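Long-range contacts in AGR_L_2016p (Agrobacterium tumefaciens, PDB 2GVH), which probably hydrolyses the thioester bond of acyl-CoA substrates, as a thioesterase with two hotdog-type halves in one chain: residues R30-V35 against I90-A95; M55-F60 against V163-P168; D80-A85 against Q121-R126; V192-Y197 against M236-K241. All blocks are in the same frame, centred on the assembly; numbering follows the deposited sequence.

How the interactions relate
Interactions 1 and 3 lie in the first hotdog half, interaction 4 in the second, and interaction 2 joins the two halves. Interaction 1 is the hub. It touches interaction 2, whose centre is about 11 Å from its own, through Phe-93 on Met-55 and Val-58 and through a probable hydrogen bond from Val-163 N to Arg-30 O. It touches interaction 4, about 15 Å away between centres, through the salt bridge of Glu-92 and Arg-196. Interaction 3 shares its sheet without touching it, but packs on Met-55 of interaction 2. Interactions 2 and 3 also meet the second subunit. A sodium ion lies about 7 Å from the side chain of Phe-167.

Interaction 1. Residues R30-V35 against I90-A95; sequences RLIDIV and IVEFTA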
loop_
_atom_site.group_PDB
_atom_site.type_symbol
_atom_site.label_atom_id
_atom_site.label_comp_id
_atom_site.label_asym_id
_atom_site.label_seq_id
_atom_site.Cartn_x
_atom_site.Cartn_y
_atom_site.Cartn_z
ATOM N N ARG B 30 3.445 -20.757 -5.850
ATOM C CA ARG B 30 4.377 -19.749 -6.326
ATOM C C ARG B 30 3.781 -18.365 -6.252
ATOM O O ARG B 30 2.627 -18.192 -6.581
ATOM C CB ARG B 30 4.838 -20.091 -7.744
ATOM C CG ARG B 30 4.969 -21.613 -7.893
ATOM C CD ARG B 30 5.120 -22.085 -9.334
ATOM N NE ARG B 30 6.520 -22.394 -9.568
ATOM C CZ ARG B 30 7.031 -23.603 -9.446
ATOM N NH1 ARG B 30 6.244 -24.620 -9.127
ATOM N NH2 ARG B 30 8.317 -23.799 -9.650
ATOM N N LEU B 31 4.575 -17.398 -5.807
ATOM C CA LEU B 31 4.178 -15.992 -5.701
ATOM C C LEU B 31 5.276 -15.160 -6.355
ATOM O O LEU B 31 6.442 -15.332 -6.038
ATOM C CB LEU B 31 4.099 -15.590 -4.234
ATOM C CG LEU B 31 3.548 -14.236 -3.804
ATOM C CD1 LEU B 31 2.879 -14.398 -2.446
ATOM C CD2 LEU B 31 4.619 -13.121 -3.746
ATOM N N ILE B 32 4.915 -14.245 -7.235
ATOM C CA ILE B 32 5.885 -13.607 -8.070
ATOM C C ILE B 32 5.781 -12.106 -7.943
ATOM O O ILE B 32 4.694 -11.557 -8.043
ATOM C CB ILE B 32 5.759 -14.050 -9.550
ATOM C CG1 ILE B 32 6.291 -15.464 -9.684
ATOM C CG2 ILE B 32 6.632 -13.201 -10.385
ATOM C CD1 ILE B 32 6.076 -16.151 -11.002
ATOM N N ASP B 33 6.910 -11.454 -7.696
ATOM C CA ASP B 33 6.961 -10.008 -7.661
ATOM C C ASP B 33 8.003 -9.459 -8.625
ATOM O O ASP B 33 9.050 -10.032 -8.806
ATOM C CB ASP B 33 7.271 -9.535 -6.261
ATOM C CG ASP B 33 6.945 -8.046 -6.060
ATOM O OD1 ASP B 33 6.251 -7.429 -6.925
ATOM O OD2 ASP B 33 7.394 -7.478 -5.030
ATOM N N ILE B 34 7.709 -8.345 -9.256
ATOM C CA ILE B 34 8.664 -7.707 -10.163
ATOM C C ILE B 34 9.376 -6.558 -9.510
ATOM O O ILE B 34 8.729 -5.717 -8.937
ATOM C CB ILE B 34 7.966 -7.141 -11.361
ATOM C CG1 ILE B 34 7.255 -8.244 -12.092
ATOM C CG2 ILE B 34 8.976 -6.461 -12.303
ATOM C CD1 ILE B 34 5.943 -7.780 -12.558
ATOM N N VAL B 35 10.701 -6.511 -9.613
ATOM C CA VAL B 35 11.455 -5.294 -9.238
ATOM C C VAL B 35 11.958 -4.668 -10.536
ATOM O O VAL B 35 12.781 -5.264 -11.221
ATOM C CB VAL B 35 12.671 -5.636 -8.340
ATOM C CG1 VAL B 35 13.492 -4.412 -8.032
ATOM C CG2 VAL B 35 12.238 -6.286 -7.076
ATOM N N ILE B 90 12.597 -10.421 -12.144
ATOM C CA ILE B 90 11.387 -11.120 -11.748
ATOM C C ILE B 90 11.725 -12.059 -10.609
ATOM O O ILE B 90 12.613 -12.898 -10.751
ATOM C CB ILE B 90 10.753 -11.951 -12.843
ATOM C CG1 ILE B 90 10.297 -11.075 -13.982
ATOM C CG2 ILE B 90 9.548 -12.627 -12.282
ATOM C CD1 ILE B 90 9.955 -11.865 -15.246
ATOM N N VAL B 91 11.011 -11.931 -9.497
ATOM C CA VAL B 91 11.367 -12.674 -8.279
ATOM C C VAL B 91 10.309 -13.674 -7.914
ATOM O O VAL B 91 9.151 -13.316 -7.716
ATOM C CB VAL B 91 11.670 -11.706 -7.100
ATOM C CG1 VAL B 91 12.292 -12.423 -5.974
ATOM C CG2 VAL B 91 12.671 -10.708 -7.579
ATOM N N GLU B 92 10.690 -14.925 -7.836
ATOM C CA GLU B 92 9.719 -15.971 -7.598
ATOM C C GLU B 92 9.881 -16.593 -6.242
ATOM O O GLU B 92 10.953 -17.032 -5.897
ATOM C CB GLU B 92 9.833 -17.056 -8.656
ATOM C CG GLU B 92 8.646 -17.999 -8.665
ATOM C CD GLU B 92 8.751 -19.139 -9.670
ATOM O OE1 GLU B 92 9.704 -19.188 -10.455
ATOM O OE2 GLU B 92 7.879 -20.029 -9.659
ATOM N N PHE B 93 8.798 -16.655 -5.481
ATOM C CA PHE B 93 8.808 -17.295 -4.184
ATOM C C PHE B 93 8.016 -18.603 -4.265
ATOM O O PHE B 93 6.822 -18.600 -4.566
ATOM C CB PHE B 93 8.212 -16.361 -3.148
ATOM C CG PHE B 93 8.918 -15.031 -3.056
ATOM C CD1 PHE B 93 8.717 -14.053 -4.013
ATOM C CD2 PHE B 93 9.766 -14.756 -2.003
ATOM C CE1 PHE B 93 9.364 -12.829 -3.939
ATOM C CE2 PHE B 93 10.416 -13.549 -1.913
ATOM C CZ PHE B 93 10.213 -12.560 -2.886
ATOM N N THR B 94 8.663 -19.704 -3.986
ATOM C CA THR B 94 7.995 -21.035 -4.071
ATOM C C THR B 94 7.965 -21.656 -2.691
ATOM O O THR B 94 8.937 -21.534 -1.958
ATOM C CB THR B 94 8.772 -22.038 -4.911
ATOM O OG1 THR B 94 10.113 -21.980 -4.468
ATOM C CG2 THR B 94 8.789 -21.697 -6.343
ATOM N N ALA B 95 6.844 -22.288 -2.341
ATOM C CA ALA B 95 6.700 -22.955 -1.069
ATOM C C ALA B 95 6.202 -24.400 -1.245
ATOM O O ALA B 95 5.313 -24.664 -2.070
ATOM C CB ALA B 95 5.786 -22.199 -0.187
#
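Strands 30-35 and 90-95 run antiparallel, with axes 4.6 Å apart at 162°, and Leu-31 with Phe-93 and Asp-33 with Val-91 form the hydrogen-bonded pairs. Two backbone bonds close each pair. Phe-93 N gives to Leu-31 O at 2.8 Å, and Asp-33 N gives to Val-91 O at 2.9 Å.

Arg-30, Ile-32, Glu-92 and Ile-90 share one face of the sheet. Glu-92 CG stands opposite its backbone N (chi1 -166°), and the extended chain carries the carboxylate diagonally to Arg-30. Arg-30 NE forms a salt bridge with Glu-92 OE2 at 2.7 Å. The oxygen lies close to the guanidinium plane, but the carboxylate is turned 50° from it. Thr-94 CG2 covers one face of the guanidinium near its rim. Ile-32 CG1 rests on Glu-92 CG at 3.6 Å, and Ile-32 CG2 meets Ile-90 CG2 at 3.5 Å. On the other face, Leu-31 CD2 packs on Phe-93 CD1 at 4.2 Å.

Strand 29-35 edges the first hotdog sheet within this chain. Helix 49-67 packs against Phe-93 through Leu-54, Met-55 and Val-58. Helix 179-198 of the second half lies against Ile-32 and Ile-34, and its Arg-196 is a second partner for Glu-92.

Interaction 2. Residues M55-F60 against V163-P168; sequences MDRVAF and VEIVFP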
loop_
_atom_site.group_PDB
_atom_site.type_symbol
_atom_site.label_atom_id
_atom_site.label_comp_id
_atom_site.label_asym_id
_atom_site.label_seq_id
_atom_site.Cartn_x
_atom_site.Cartn_y
_atom_site.Cartn_z
HETATM N N MSE B 55 8.415 -14.248 1.498
HETATM C CA MSE B 55 8.695 -15.645 1.803
HETATM C C MSE B 55 7.694 -16.185 2.828
HETATM O O MSE B 55 7.194 -17.294 2.695
HETATM C CB MSE B 55 10.108 -15.809 2.304
HETATM C CG MSE B 55 11.169 -15.453 1.277
HETATM SE SE MSE B 55 13.028 -15.620 1.968
HETATM C CE MSE B 55 13.177 -17.517 1.812
ATOM N N ASP B 56 7.374 -15.397 3.850
ATOM C CA ASP B 56 6.428 -15.878 4.815
ATOM C C ASP B 56 5.043 -15.931 4.195
ATOM O O ASP B 56 4.311 -16.897 4.410
ATOM C CB ASP B 56 6.512 -15.065 6.097
ATOM C CG ASP B 56 5.325 -15.269 7.015
ATOM O OD1 ASP B 56 5.368 -16.186 7.859
ATOM O OD2 ASP B 56 4.359 -14.465 6.905
ATOM N N ARG B 57 4.672 -14.891 3.418
ATOM C CA ARG B 57 3.312 -14.920 2.802
ATOM C C ARG B 57 3.059 -16.216 1.996
ATOM O O ARG B 57 2.025 -16.877 2.158
ATOM C CB ARG B 57 3.032 -13.689 1.968
ATOM C CG ARG B 57 1.524 -13.349 1.817
ATOM C CD ARG B 57 1.276 -12.260 0.750
ATOM N NE ARG B 57 1.965 -11.057 1.128
ATOM C CZ ARG B 57 2.448 -10.152 0.287
ATOM N NH1 ARG B 57 2.330 -10.285 -1.026
ATOM N NH2 ARG B 57 3.069 -9.093 0.778
ATOM N N VAL B 58 4.005 -16.620 1.164
ATOM C CA VAL B 58 3.740 -17.774 0.322
ATOM C C VAL B 58 3.805 -19.062 1.148
ATOM O O VAL B 58 3.177 -20.075 0.814
ATOM C CB VAL B 58 4.677 -17.805 -0.893
ATOM C CG1 VAL B 58 6.157 -17.656 -0.459
ATOM C CG2 VAL B 58 4.437 -19.035 -1.736
ATOM N N ALA B 59 4.551 -19.013 2.238
ATOM C CA ALA B 59 4.560 -20.093 3.189
ATOM C C ALA B 59 3.180 -20.269 3.774
ATOM O O ALA B 59 2.628 -21.385 3.779
ATOM C CB ALA B 59 5.533 -19.820 4.256
ATOM N N PHE B 60 2.643 -19.156 4.258
ATOM C CA PHE B 60 1.314 -19.072 4.808
ATOM C C PHE B 60 0.258 -19.685 3.878
ATOM O O PHE B 60 -0.463 -20.650 4.271
ATOM C CB PHE B 60 0.985 -17.621 5.162
ATOM C CG PHE B 60 -0.451 -17.391 5.502
ATOM C CD1 PHE B 60 -0.931 -17.667 6.768
ATOM C CD2 PHE B 60 -1.329 -16.900 4.555
ATOM C CE1 PHE B 60 -2.265 -17.457 7.091
ATOM C CE2 PHE B 60 -2.672 -16.691 4.870
ATOM C CZ PHE B 60 -3.133 -16.959 6.139
ATOM N N VAL B 163 0.040 -17.211 -7.503
ATOM C CA VAL B 163 -1.023 -16.792 -6.574
ATOM C C VAL B 163 -0.660 -15.504 -5.824
ATOM O O VAL B 163 0.468 -15.063 -5.836
ATOM C CB VAL B 163 -1.397 -17.888 -5.546
ATOM C CG1 VAL B 163 -1.621 -19.219 -6.202
ATOM C CG2 VAL B 163 -0.327 -18.008 -4.528
ATOM N N GLU B 164 -1.647 -14.920 -5.176
ATOM C CA GLU B 164 -1.460 -13.763 -4.315
ATOM C C GLU B 164 -2.705 -13.727 -3.445
ATOM O O GLU B 164 -3.749 -14.291 -3.811
ATOM C CB GLU B 164 -1.336 -12.465 -5.130
ATOM C CG GLU B 164 -0.995 -11.190 -4.309
ATOM C CD GLU B 164 0.058 -11.400 -3.206
ATOM O OE1 GLU B 164 -0.284 -11.939 -2.130
ATOM O OE2 GLU B 164 1.222 -11.014 -3.416
ATOM N N ILE B 165 -2.608 -13.078 -2.297
ATOM C CA ILE B 165 -3.777 -12.921 -1.448
ATOM C C ILE B 165 -4.484 -11.658 -1.857
ATOM O O ILE B 165 -3.857 -10.764 -2.416
ATOM C CB ILE B 165 -3.365 -12.828 -0.002
ATOM C CG1 ILE B 165 -2.978 -14.211 0.478
ATOM C CG2 ILE B 165 -4.509 -12.326 0.865
ATOM C CD1 ILE B 165 -2.017 -14.167 1.603
ATOM N N VAL B 166 -5.790 -11.609 -1.619
ATOM C CA VAL B 166 -6.605 -10.421 -1.820
ATOM C C VAL B 166 -6.520 -9.531 -0.567
ATOM O O VAL B 166 -6.891 -9.938 0.532
ATOM C CB VAL B 166 -8.086 -10.790 -2.166
ATOM C CG1 VAL B 166 -8.983 -9.541 -2.293
ATOM C CG2 VAL B 166 -8.169 -11.565 -3.459
ATOM N N PHE B 167 -5.999 -8.322 -0.726
ATOM C CA PHE B 167 -5.784 -7.432 0.425
ATOM C C PHE B 167 -6.984 -6.521 0.608
ATOM O O PHE B 167 -7.650 -6.173 -0.369
ATOM C CB PHE B 167 -4.541 -6.561 0.220
ATOM C CG PHE B 167 -3.252 -7.328 0.200
ATOM C CD1 PHE B 167 -2.727 -7.894 1.374
ATOM C CD2 PHE B 167 -2.559 -7.497 -1.001
ATOM C CE1 PHE B 167 -1.523 -8.606 1.351
ATOM C CE2 PHE B 167 -1.370 -8.213 -1.044
ATOM C CZ PHE B 167 -0.841 -8.764 0.140
ATOM N N PRO B 168 -7.245 -6.089 1.854
ATOM C CA PRO B 168 -8.333 -5.113 2.115
ATOM C C PRO B 168 -8.290 -3.895 1.167
ATOM O O PRO B 168 -9.322 -3.479 0.664
ATOM C CB PRO B 168 -8.054 -4.657 3.547
ATOM C CG PRO B 168 -7.296 -5.797 4.165
ATOM C CD PRO B 168 -6.519 -6.480 3.084
#
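Arg-57 reaches Glu-164 and Phe-167 by running out from the helix and bending at its third torsion (chi3 -60°). Glu-164 bends at its second (chi2 41°), which brings its carboxylate back to the arginine. Arg-57 NH1 and Glu-164 OE2 are 2.7 Å apart. The two form a salt bridge, but the hydrogen bond is weak because it is strongly bent. A longer, weak bond joins Arg-57 NH1 to Glu-164 OE1 at 3.3 Å. Glu-164 OE1 also takes the backbone N of Ile-165 at 2.6 Å through its anti lone pair. That bond should help to fix the turn of the carboxylate.

Phe-167 comes from the opposite direction. Its CZ stands over the centre of one guanidinium face, 3.6 Å from Arg-57 CZ. The ring is edge-on, with the two planes 89° apart. Ile-165 CD1 fits beside the aliphatic stem, 3.6 Å from Arg-57 CG. It also touches Phe-60 CD2 at 4.1 Å.

Helix 49-67 of the first half thus meets strand 160-165 of the second half. Strand 160-165 pairs with strand 220-231, and its Val-163 is also backbone-bonded to Arg-30 of strand 29-35. Phe-60 also packs on Met-131 of strand 121-133 and meets Phe-178 of the second subunit edge-to-face.

Interaction 3. Residues D80-A85 against Q121-R126; sequences DFRQPA and QHTCTR
Apolar packing carries most of the contact between Arg-82, Pro-84, His-122 and Thr-123. The methyl group of Thr-123 is central. Its CG2 lies 3.7 Å from Arg-82 CG and also 3.7 Å from Pro-84 CD. Arg-82 and Thr-123 pass side by side, pointing opposite ways. Pro-84 CB sits against the imidazole of His-122, 3.6 Å from ND1.

Polar contacts are few. Thr-125 OG1 gives a weak hydrogen bond to Asp-80 O at 3.5 Å. The Thr-125 hydroxyl is opposite the carbonyl carbon of its own residue (chi1 -59°), and its methyl also lies against Asp-80 O. Arg-82 CG takes the cramped site between its backbone N and C (chi1 65°). This leads the start of the chain over to the strand, where CD comes close to His-122 O.

Other polar links lead away from the contact. Asp-80 forms its salt bridge with Arg-78, and Thr-123 OG1 has weak bonds to Met-111 O and Ala-113 N. Asp-80 also pairs with a strand of the second subunit, which carries the sheet across the interface. The loop that leaves strand 71-80 is therefore held to strand 121-126 by methyl and methylene packing more than by hydrogen bonds.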
loop_
_atom_site.group_PDB
_atom_site.type_symbol
_atom_site.label_atom_id
_atom_site.label_comp_id
_atom_site.label_asym_id
_atom_site.label_seq_id
_atom_site.Cartn_x
_atom_site.Cartn_y
_atom_site.Cartn_z
ATOM N N ASP B 80 20.237 -17.015 4.882
ATOM C CA ASP B 80 21.296 -16.203 4.260
ATOM C C ASP B 80 20.801 -15.445 3.034
ATOM O O ASP B 80 20.155 -16.016 2.166
ATOM C CB ASP B 80 22.478 -17.068 3.847
ATOM C CG ASP B 80 23.325 -17.491 5.018
ATOM O OD1 ASP B 80 23.851 -16.619 5.756
ATOM O OD2 ASP B 80 23.486 -18.716 5.203
ATOM N N PHE B 81 21.135 -14.172 2.955
ATOM C CA PHE B 81 20.732 -13.332 1.839
ATOM C C PHE B 81 21.903 -12.880 1.025
ATOM O O PHE B 81 22.953 -12.529 1.578
ATOM C CB PHE B 81 20.055 -12.079 2.365
ATOM C CG PHE B 81 18.584 -12.164 2.376
ATOM C CD1 PHE B 81 17.932 -12.722 3.462
ATOM C CD2 PHE B 81 17.833 -11.683 1.294
ATOM C CE1 PHE B 81 16.538 -12.806 3.471
ATOM C CE2 PHE B 81 16.439 -11.761 1.292
ATOM C CZ PHE B 81 15.794 -12.322 2.376
ATOM N N ARG B 82 21.729 -12.849 -0.286
ATOM C CA ARG B 82 22.739 -12.233 -1.145
ATOM C C ARG B 82 22.124 -11.094 -1.903
ATOM O O ARG B 82 21.042 -11.235 -2.427
ATOM C CB ARG B 82 23.377 -13.254 -2.092
ATOM C CG ARG B 82 22.475 -13.876 -3.124
ATOM C CD ARG B 82 23.292 -14.641 -4.201
ATOM N NE ARG B 82 24.007 -15.771 -3.638
ATOM C CZ ARG B 82 25.324 -15.925 -3.666
ATOM N NH1 ARG B 82 26.093 -15.021 -4.268
ATOM N NH2 ARG B 82 25.875 -16.993 -3.096
ATOM N N GLN B 83 22.776 -9.945 -1.929
ATOM C CA GLN B 83 22.183 -8.866 -2.688
ATOM C C GLN B 83 22.752 -8.929 -4.102
ATOM O O GLN B 83 23.952 -8.951 -4.281
ATOM C CB GLN B 83 22.367 -7.494 -1.998
ATOM C CG GLN B 83 21.996 -7.443 -0.492
ATOM C CD GLN B 83 20.504 -7.481 -0.225
ATOM N N PRO B 84 21.891 -9.023 -5.114
ATOM C CA PRO B 84 22.364 -8.986 -6.475
ATOM C C PRO B 84 22.683 -7.558 -6.921
ATOM O O PRO B 84 22.582 -6.629 -6.116
ATOM C CB PRO B 84 21.166 -9.526 -7.235
ATOM C CG PRO B 84 20.036 -9.009 -6.470
ATOM C CD PRO B 84 20.439 -9.194 -5.053
ATOM N N ALA B 85 23.067 -7.390 -8.186
ATOM C CA ALA B 85 23.305 -6.054 -8.752
ATOM C C ALA B 85 21.980 -5.283 -8.872
ATOM O O ALA B 85 20.903 -5.907 -9.023
ATOM C CB ALA B 85 24.004 -6.155 -10.107
ATOM N N GLN B 121 19.940 -16.136 -13.240
ATOM C CA GLN B 121 19.624 -16.308 -11.842
ATOM C C GLN B 121 20.673 -15.618 -10.964
ATOM O O GLN B 121 21.856 -15.940 -11.034
ATOM C CB GLN B 121 19.562 -17.758 -11.478
ATOM C CG GLN B 121 18.993 -18.674 -12.504
ATOM C CD GLN B 121 19.149 -20.092 -12.008
ATOM O OE1 GLN B 121 20.184 -20.741 -12.246
ATOM N NE2 GLN B 121 18.169 -20.558 -11.233
ATOM N N HIS B 122 20.223 -14.680 -10.129
ATOM C CA HIS B 122 21.115 -13.890 -9.311
ATOM C C HIS B 122 21.050 -14.248 -7.848
ATOM O O HIS B 122 22.015 -14.045 -7.106
ATOM C CB HIS B 122 20.809 -12.417 -9.440
ATOM C CG HIS B 122 21.568 -11.757 -10.525
ATOM N ND1 HIS B 122 21.564 -10.395 -10.709
ATOM C CD2 HIS B 122 22.358 -12.271 -11.494
ATOM C CE1 HIS B 122 22.309 -10.098 -11.756
ATOM N NE2 HIS B 122 22.806 -11.221 -12.247
ATOM N N THR B 123 19.908 -14.729 -7.399
ATOM C CA THR B 123 19.821 -15.191 -6.016
ATOM C C THR B 123 19.123 -16.507 -5.970
ATOM O O THR B 123 18.455 -16.898 -6.903
ATOM C CB THR B 123 18.999 -14.289 -5.019
ATOM O OG1 THR B 123 17.603 -14.396 -5.306
ATOM C CG2 THR B 123 19.471 -12.802 -4.980
ATOM N N CYS B 124 19.237 -17.144 -4.823
ATOM C CA CYS B 124 18.610 -18.392 -4.612
ATOM C C CYS B 124 18.514 -18.728 -3.133
ATOM O O CYS B 124 19.041 -19.724 -2.675
ATOM C CB CYS B 124 19.403 -19.451 -5.316
ATOM S SG CYS B 124 18.470 -20.955 -5.252
ATOM N N THR B 125 17.825 -17.876 -2.388
ATOM C CA THR B 125 17.730 -17.971 -0.961
ATOM C C THR B 125 16.699 -19.024 -0.505
ATOM O O THR B 125 15.602 -19.143 -1.049
ATOM C CB THR B 125 17.372 -16.623 -0.438
ATOM O OG1 THR B 125 18.393 -15.696 -0.837
ATOM C CG2 THR B 125 17.275 -16.643 1.059
ATOM N N ARG B 126 17.064 -19.800 0.499
ATOM C CA ARG B 126 16.178 -20.838 0.996
ATOM C C ARG B 126 15.772 -20.489 2.416
ATOM O O ARG B 126 16.596 -20.045 3.198
ATOM C CB ARG B 126 16.900 -22.176 0.943
ATOM C CG ARG B 126 16.262 -23.283 1.691
ATOM C CD ARG B 126 17.206 -24.436 1.768
ATOM N NE ARG B 126 16.481 -25.670 2.042
ATOM C CZ ARG B 126 16.622 -26.410 3.133
ATOM N NH1 ARG B 126 17.497 -26.080 4.087
ATOM N NH2 ARG B 126 15.891 -27.507 3.253
#

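Interaction 4. Residues V192-Y197 against M236-K241; sequences VAASRY and MSIQTK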
loop_
_atom_site.group_PDB
_atom_site.type_symbol
_atom_site.label_atom_id
_atom_site.label_comp_id
_atom_site.label_asym_id
_atom_site.label_seq_id
_atom_site.Cartn_x
_atom_site.Cartn_y
_atom_site.Cartn_z
ATOM N N VAL B 192 4.980 -11.118 -16.701
ATOM C CA VAL B 192 5.900 -12.178 -16.329
ATOM C C VAL B 192 6.121 -13.141 -17.502
ATOM O O VAL B 192 7.232 -13.248 -17.996
ATOM C CB VAL B 192 5.398 -12.926 -15.059
ATOM C CG1 VAL B 192 6.104 -14.311 -14.864
ATOM C CG2 VAL B 192 5.532 -12.039 -13.830
ATOM N N ALA B 193 5.077 -13.823 -17.957
ATOM C CA ALA B 193 5.164 -14.738 -19.118
ATOM C C ALA B 193 5.791 -14.153 -20.382
ATOM O O ALA B 193 6.694 -14.767 -20.952
ATOM C CB ALA B 193 3.792 -15.308 -19.463
ATOM N N ALA B 194 5.314 -12.995 -20.843
ATOM C CA ALA B 194 5.981 -12.275 -21.966
ATOM C C ALA B 194 7.468 -12.095 -21.768
ATOM O O ALA B 194 8.269 -12.459 -22.621
ATOM C CB ALA B 194 5.348 -10.864 -22.205
ATOM N N SER B 195 7.829 -11.541 -20.622
ATOM C CA SER B 195 9.213 -11.116 -20.380
ATOM C C SER B 195 10.115 -12.301 -20.276
ATOM O O SER B 195 11.206 -12.314 -20.822
ATOM C CB SER B 195 9.305 -10.282 -19.113
ATOM O OG SER B 195 10.654 -10.035 -18.822
ATOM N N ARG B 196 9.648 -13.310 -19.570
ATOM C CA ARG B 196 10.347 -14.610 -19.537
ATOM C C ARG B 196 10.578 -15.149 -20.926
ATOM O O ARG B 196 11.662 -15.600 -21.223
ATOM C CB ARG B 196 9.609 -15.636 -18.663
ATOM C CG ARG B 196 9.869 -15.414 -17.174
ATOM C CD ARG B 196 9.146 -16.418 -16.324
ATOM N NE ARG B 196 9.491 -16.347 -14.903
ATOM C CZ ARG B 196 8.901 -17.091 -13.969
ATOM N NH1 ARG B 196 7.937 -17.947 -14.297
ATOM N NH2 ARG B 196 9.272 -17.001 -12.701
ATOM N N TYR B 197 9.578 -15.046 -21.795
ATOM C CA TYR B 197 9.692 -15.576 -23.160
ATOM C C TYR B 197 10.762 -14.864 -23.966
ATOM O O TYR B 197 11.573 -15.492 -24.600
ATOM C CB TYR B 197 8.357 -15.455 -23.889
ATOM C CG TYR B 197 8.348 -16.131 -25.223
ATOM C CD1 TYR B 197 8.054 -17.489 -25.327
ATOM C CD2 TYR B 197 8.664 -15.433 -26.385
ATOM C CE1 TYR B 197 8.060 -18.133 -26.559
ATOM C CE2 TYR B 197 8.676 -16.078 -27.627
ATOM C CZ TYR B 197 8.368 -17.428 -27.697
ATOM O OH TYR B 197 8.369 -18.092 -28.903
HETATM N N MSE B 236 4.058 -10.010 -28.425
HETATM C CA MSE B 236 3.418 -11.308 -28.189
HETATM C C MSE B 236 2.027 -11.030 -27.704
HETATM O O MSE B 236 1.727 -9.926 -27.218
HETATM C CB MSE B 236 4.118 -12.125 -27.100
HETATM C CG MSE B 236 5.511 -12.633 -27.405
HETATM SE SE MSE B 236 6.715 -12.414 -25.843
HETATM C CE MSE B 236 6.865 -10.574 -25.879
ATOM N N SER B 237 1.215 -12.071 -27.810
ATOM C CA SER B 237 -0.109 -12.131 -27.265
ATOM C C SER B 237 -0.206 -13.216 -26.182
ATOM O O SER B 237 0.016 -14.434 -26.421
ATOM C CB SER B 237 -1.104 -12.407 -28.378
ATOM O OG SER B 237 -2.387 -12.685 -27.838
ATOM N N ILE B 238 -0.574 -12.763 -24.996
ATOM C CA ILE B 238 -0.543 -13.581 -23.820
ATOM C C ILE B 238 -1.960 -13.798 -23.399
ATOM O O ILE B 238 -2.731 -12.850 -23.373
ATOM C CB ILE B 238 0.193 -12.892 -22.648
ATOM C CG1 ILE B 238 1.692 -12.753 -22.938
ATOM C CG2 ILE B 238 0.040 -13.749 -21.374
ATOM C CD1 ILE B 238 2.042 -11.584 -23.784
ATOM N N GLN B 239 -2.307 -15.062 -23.125
ATOM C CA GLN B 239 -3.577 -15.381 -22.532
ATOM C C GLN B 239 -3.386 -15.513 -21.049
ATOM O O GLN B 239 -2.426 -16.087 -20.618
ATOM C CB GLN B 239 -4.132 -16.695 -23.073
ATOM C CG GLN B 239 -5.279 -17.246 -22.255
ATOM C CD GLN B 239 -5.941 -18.416 -22.934
ATOM O OE1 GLN B 239 -6.606 -18.242 -23.961
ATOM N NE2 GLN B 239 -5.765 -19.626 -22.378
ATOM N N THR B 240 -4.329 -15.007 -20.270
ATOM C CA THR B 240 -4.292 -15.184 -18.829
ATOM C C THR B 240 -5.632 -15.652 -18.376
ATOM O O THR B 240 -6.642 -15.156 -18.846
ATOM C CB THR B 240 -4.004 -13.886 -18.088
ATOM O OG1 THR B 240 -2.860 -13.274 -18.666
ATOM C CG2 THR B 240 -3.695 -14.215 -16.626
ATOM N N LYS B 241 -5.630 -16.594 -17.455
ATOM C CA LYS B 241 -6.846 -17.146 -16.869
ATOM C C LYS B 241 -6.748 -16.822 -15.399
ATOM O O LYS B 241 -5.692 -17.032 -14.791
ATOM C CB LYS B 241 -6.885 -18.662 -17.030
ATOM C CG LYS B 241 -7.031 -19.106 -18.457
ATOM C CD LYS B 241 -7.859 -20.395 -18.573
ATOM C CE LYS B 241 -7.325 -21.272 -19.725
ATOM N NZ LYS B 241 -7.737 -22.719 -19.633
#
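Helix 192-197 runs obliquely over strand 236-241, somewhat closer to antiparallel than to perpendicular, with Ala-194 closest to Met-236 along the backbones, a CA to CA distance of 6.8 Å. The two axes approach to 9.0 Å, and their directions differ by 139°. The contact is made of side chains and one carbonyl.

Met-236 is modelled as selenomethionine. Its first torsion (chi1 -68°) and a bend at the second bring the selenium to the helix. The atom SE sits 3.6 Å from Ala-194 O and 3.6 Å from Tyr-197 CD2. Against the tyrosine it makes a Met-aromatic contact. SE is 4.7 Å from the ring centroid and stands well off the ring normal, so the approach is oblique. The third torsion (chi3 -70°) then turns the methyl CE toward Ala-194 CB, at 4.0 Å.

Ile-238 fills the next position along the same face of the strand. Its CD1 lies 3.7 Å from Ala-194 CB. Its other branch, CG2, touches Ala-193 CB more loosely at 4.5 Å. The methyl of Ala-194 thus meets both Met-236 CE and Ile-238 CD1.

Around the contact, Ala-194 and Ile-238 also pack on Met-262 of strand 252-264, and Tyr-197 packs on Val-231 of strand 220-231. Ala-193 reaches Val-160 of strand 160-165. A long helix laid against an antiparallel sheet of strand order 1-3-4-5-2 is the hallmark of the hotdog fold. Here the helix is 179-198, and the contact is mostly buried between helix and sheet of the second half, with Tyr-197 at its exposed end.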